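PDB 3LM3: DUF3863 domain-containing protein from Parabacteroides distasonis, which is of unknown function but is probably a carbohydrate-active enzyme, a putative glycoside hydrolase or deacetylase. Local coordinates for residues A[45-51]-A[288-293]. Sequence-based numbering, arbitrary orientation.
Sequences RDEVDWH and AQMVHE
Q289, just after strand 280-287, reaches across to E47, H51 and W50 of the loop that follows strand 21-29. Q289 CB rests against H51 CE1, 3.8 Å away. CG, wedged between backbone N and carbonyl carbon (chi1 59°), lies against the E47 carboxylate, and a second bend at chi2 brings NE2 near W50 CZ3 at the ring edge. Q289 NE2 spends its two hydrogens there: one in a nearly straight bond to E293 OE1 (2.9 Å), the other, more bent, to E47 OE2 (3.1 Å), met from above the carboxylate plane. The same E47 OE2 accepts a salt-bridging hydrogen bond from R45 NH1, lying in the guanidinium plane, while E47 OE1 pairs with R30. R45 CD and E47 CG lie over one face of W50; over the other lies H292 CD2, 3.3 Å from W50 CG, the ring planes inclined at 36°. Replacing W50 with an alanine would probably open a gap between R45 and H292 and leave the Q289 amide without its flanking ring. A water joins H51 NE2 to Q289 N. The loop is thus tied to the segment following strand 280-287; R30 and R45 probably offset the charge of E47, while R45 reaches E293 mainly through two waters, their direct salt bridge being long.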
loop_
_atom_site.group_PDB
_atom_site.type_symbol
_atom_site.label_atom_id
_atom_site.label_comp_id
_atom_site.label_asym_id
_atom_site.label_seq_id
_atom_site.Cartn_x
_atom_site.Cartn_y
_atom_site.Cartn_z
ATOM N N ARG A 45 3.177 -11.729 -20.352
ATOM C CA ARG A 45 4.566 -12.130 -20.163
ATOM C C ARG A 45 4.722 -13.408 -19.333
ATOM O O ARG A 45 4.262 -13.482 -18.196
ATOM C CB ARG A 45 5.365 -11.013 -19.511
ATOM C CG ARG A 45 6.840 -11.379 -19.282
ATOM C CD ARG A 45 7.404 -10.499 -18.209
ATOM N NE ARG A 45 7.489 -9.109 -18.624
ATOM C CZ ARG A 45 7.513 -8.068 -17.806
ATOM N NH1 ARG A 45 7.376 -8.206 -16.488
ATOM N NH2 ARG A 45 7.643 -6.846 -18.320
ATOM N N ASP A 46 5.417 -14.387 -19.885
ATOM C CA ASP A 46 5.751 -15.637 -19.207
ATOM C C ASP A 46 7.015 -15.404 -18.377
ATOM O O ASP A 46 8.095 -15.177 -18.934
ATOM C CB ASP A 46 5.970 -16.733 -20.237
ATOM C CG ASP A 46 6.426 -18.049 -19.645
ATOM O OD1 ASP A 46 6.684 -18.166 -18.439
ATOM O OD2 ASP A 46 6.554 -19.051 -20.399
ATOM N N GLU A 47 6.879 -15.421 -17.046
ATOM C CA GLU A 47 7.995 -15.160 -16.142
ATOM C C GLU A 47 8.535 -16.391 -15.430
ATOM O O GLU A 47 9.264 -16.250 -14.433
ATOM C CB GLU A 47 7.591 -14.104 -15.107
ATOM C CG GLU A 47 7.354 -12.722 -15.673
ATOM C CD GLU A 47 7.000 -11.722 -14.618
ATOM O OE1 GLU A 47 6.479 -12.151 -13.555
ATOM O OE2 GLU A 47 7.193 -10.504 -14.781
ATOM N N VAL A 48 8.215 -17.600 -15.902
ATOM C CA VAL A 48 8.752 -18.788 -15.275
ATOM C C VAL A 48 10.270 -18.718 -15.111
ATOM O O VAL A 48 10.794 -18.984 -14.038
ATOM C CB VAL A 48 8.289 -20.051 -16.020
ATOM C CG1 VAL A 48 9.087 -21.258 -15.572
ATOM C CG2 VAL A 48 6.767 -20.222 -15.814
ATOM N N ASP A 49 10.981 -18.306 -16.160
ATOM C CA ASP A 49 12.421 -18.260 -16.121
ATOM C C ASP A 49 12.966 -17.079 -15.338
ATOM O O ASP A 49 14.153 -17.014 -15.053
ATOM C CB ASP A 49 12.976 -18.249 -17.549
ATOM C CG ASP A 49 12.639 -19.513 -18.335
ATOM O OD1 ASP A 49 12.290 -20.572 -17.756
ATOM O OD2 ASP A 49 12.721 -19.446 -19.583
ATOM N N TRP A 50 12.089 -16.148 -14.938
ATOM C CA TRP A 50 12.464 -14.956 -14.191
ATOM C C TRP A 50 12.428 -15.199 -12.673
ATOM O O TRP A 50 12.775 -14.304 -11.886
ATOM C CB TRP A 50 11.519 -13.790 -14.518
ATOM C CG TRP A 50 11.470 -13.374 -15.967
ATOM C CD1 TRP A 50 11.587 -14.165 -17.049
ATOM C CD2 TRP A 50 11.253 -12.050 -16.452
ATOM N NE1 TRP A 50 11.473 -13.415 -18.203
ATOM C CE2 TRP A 50 11.265 -12.110 -17.858
ATOM C CE3 TRP A 50 11.070 -10.820 -15.835
ATOM C CZ2 TRP A 50 11.097 -10.972 -18.652
ATOM C CZ3 TRP A 50 10.905 -9.695 -16.632
ATOM C CH2 TRP A 50 10.923 -9.787 -18.006
ATOM N N HIS A 51 12.015 -16.412 -12.284
ATOM C CA HIS A 51 11.873 -16.809 -10.895
ATOM C C HIS A 51 12.823 -17.968 -10.645
ATOM O O HIS A 51 12.653 -19.047 -11.195
ATOM C CB HIS A 51 10.432 -17.193 -10.552
ATOM C CG HIS A 51 9.497 -16.024 -10.562
ATOM N ND1 HIS A 51 8.944 -15.515 -11.713
ATOM C CD2 HIS A 51 9.108 -15.199 -9.560
ATOM C CE1 HIS A 51 8.227 -14.439 -11.409
ATOM N NE2 HIS A 51 8.303 -14.233 -10.105
ATOM N N ALA A 288 9.866 -10.310 -6.911
ATOM C CA ALA A 288 11.072 -11.139 -7.044
ATOM C C ALA A 288 11.637 -11.085 -8.464
ATOM O O ALA A 288 12.855 -11.130 -8.650
ATOM C CB ALA A 288 10.777 -12.553 -6.654
ATOM N N GLN A 289 10.763 -11.014 -9.456
ATOM C CA GLN A 289 11.202 -11.013 -10.852
ATOM C C GLN A 289 12.074 -9.816 -11.210
ATOM O O GLN A 289 12.708 -9.813 -12.285
ATOM C CB GLN A 289 10.019 -11.135 -11.810
ATOM C CG GLN A 289 8.938 -10.056 -11.757
ATOM C CD GLN A 289 9.349 -8.720 -12.337
ATOM O OE1 GLN A 289 9.651 -7.795 -11.613
ATOM N NE2 GLN A 289 9.371 -8.616 -13.675
HETATM N N MSE A 290 12.148 -8.806 -10.345
HETATM C CA MSE A 290 12.985 -7.633 -10.641
HETATM C C MSE A 290 14.444 -8.006 -10.769
HETATM O O MSE A 290 15.209 -7.362 -11.537
HETATM C CB MSE A 290 12.838 -6.527 -9.589
HETATM C CG MSE A 290 11.564 -5.755 -9.700
HETATM SE SE MSE A 290 11.391 -4.235 -8.547
HETATM C CE MSE A 290 12.004 -5.116 -6.930
ATOM N N VAL A 291 14.875 -9.032 -10.047
ATOM C CA VAL A 291 16.277 -9.504 -10.132
ATOM C C VAL A 291 16.585 -9.906 -11.579
ATOM O O VAL A 291 17.643 -9.567 -12.119
ATOM C CB VAL A 291 16.536 -10.672 -9.146
ATOM C CG1 VAL A 291 17.771 -11.477 -9.514
ATOM C CG2 VAL A 291 16.561 -10.154 -7.706
ATOM N N HIS A 292 15.660 -10.611 -12.214
ATOM C CA HIS A 292 15.835 -11.011 -13.622
ATOM C C HIS A 292 15.662 -9.825 -14.575
ATOM O O HIS A 292 16.432 -9.667 -15.554
ATOM C CB HIS A 292 14.830 -12.089 -14.005
ATOM C CG HIS A 292 15.121 -12.743 -15.312
ATOM N ND1 HIS A 292 16.045 -13.752 -15.424
ATOM C CD2 HIS A 292 14.611 -12.554 -16.555
ATOM C CE1 HIS A 292 16.104 -14.153 -16.681
ATOM N NE2 HIS A 292 15.239 -13.446 -17.383
ATOM N N GLU A 293 14.665 -8.983 -14.332
ATOM C CA GLU A 293 14.367 -7.894 -15.272
ATOM C C GLU A 293 15.485 -6.848 -15.319
ATOM O O GLU A 293 15.819 -6.319 -16.394
ATOM C CB GLU A 293 13.040 -7.228 -14.937
ATOM C CG GLU A 293 12.574 -6.296 -16.043
ATOM C CD GLU A 293 11.132 -5.863 -15.956
ATOM O OE1 GLU A 293 10.406 -6.209 -14.998
ATOM O OE2 GLU A 293 10.723 -5.102 -16.891
HETATM O O HOH W 1 8.255 -4.317 -17.054
HETATM O O HOH W 2 7.289 -5.967 -14.880
HETATM O O HOH W 3 7.925 -11.631 -9.019
#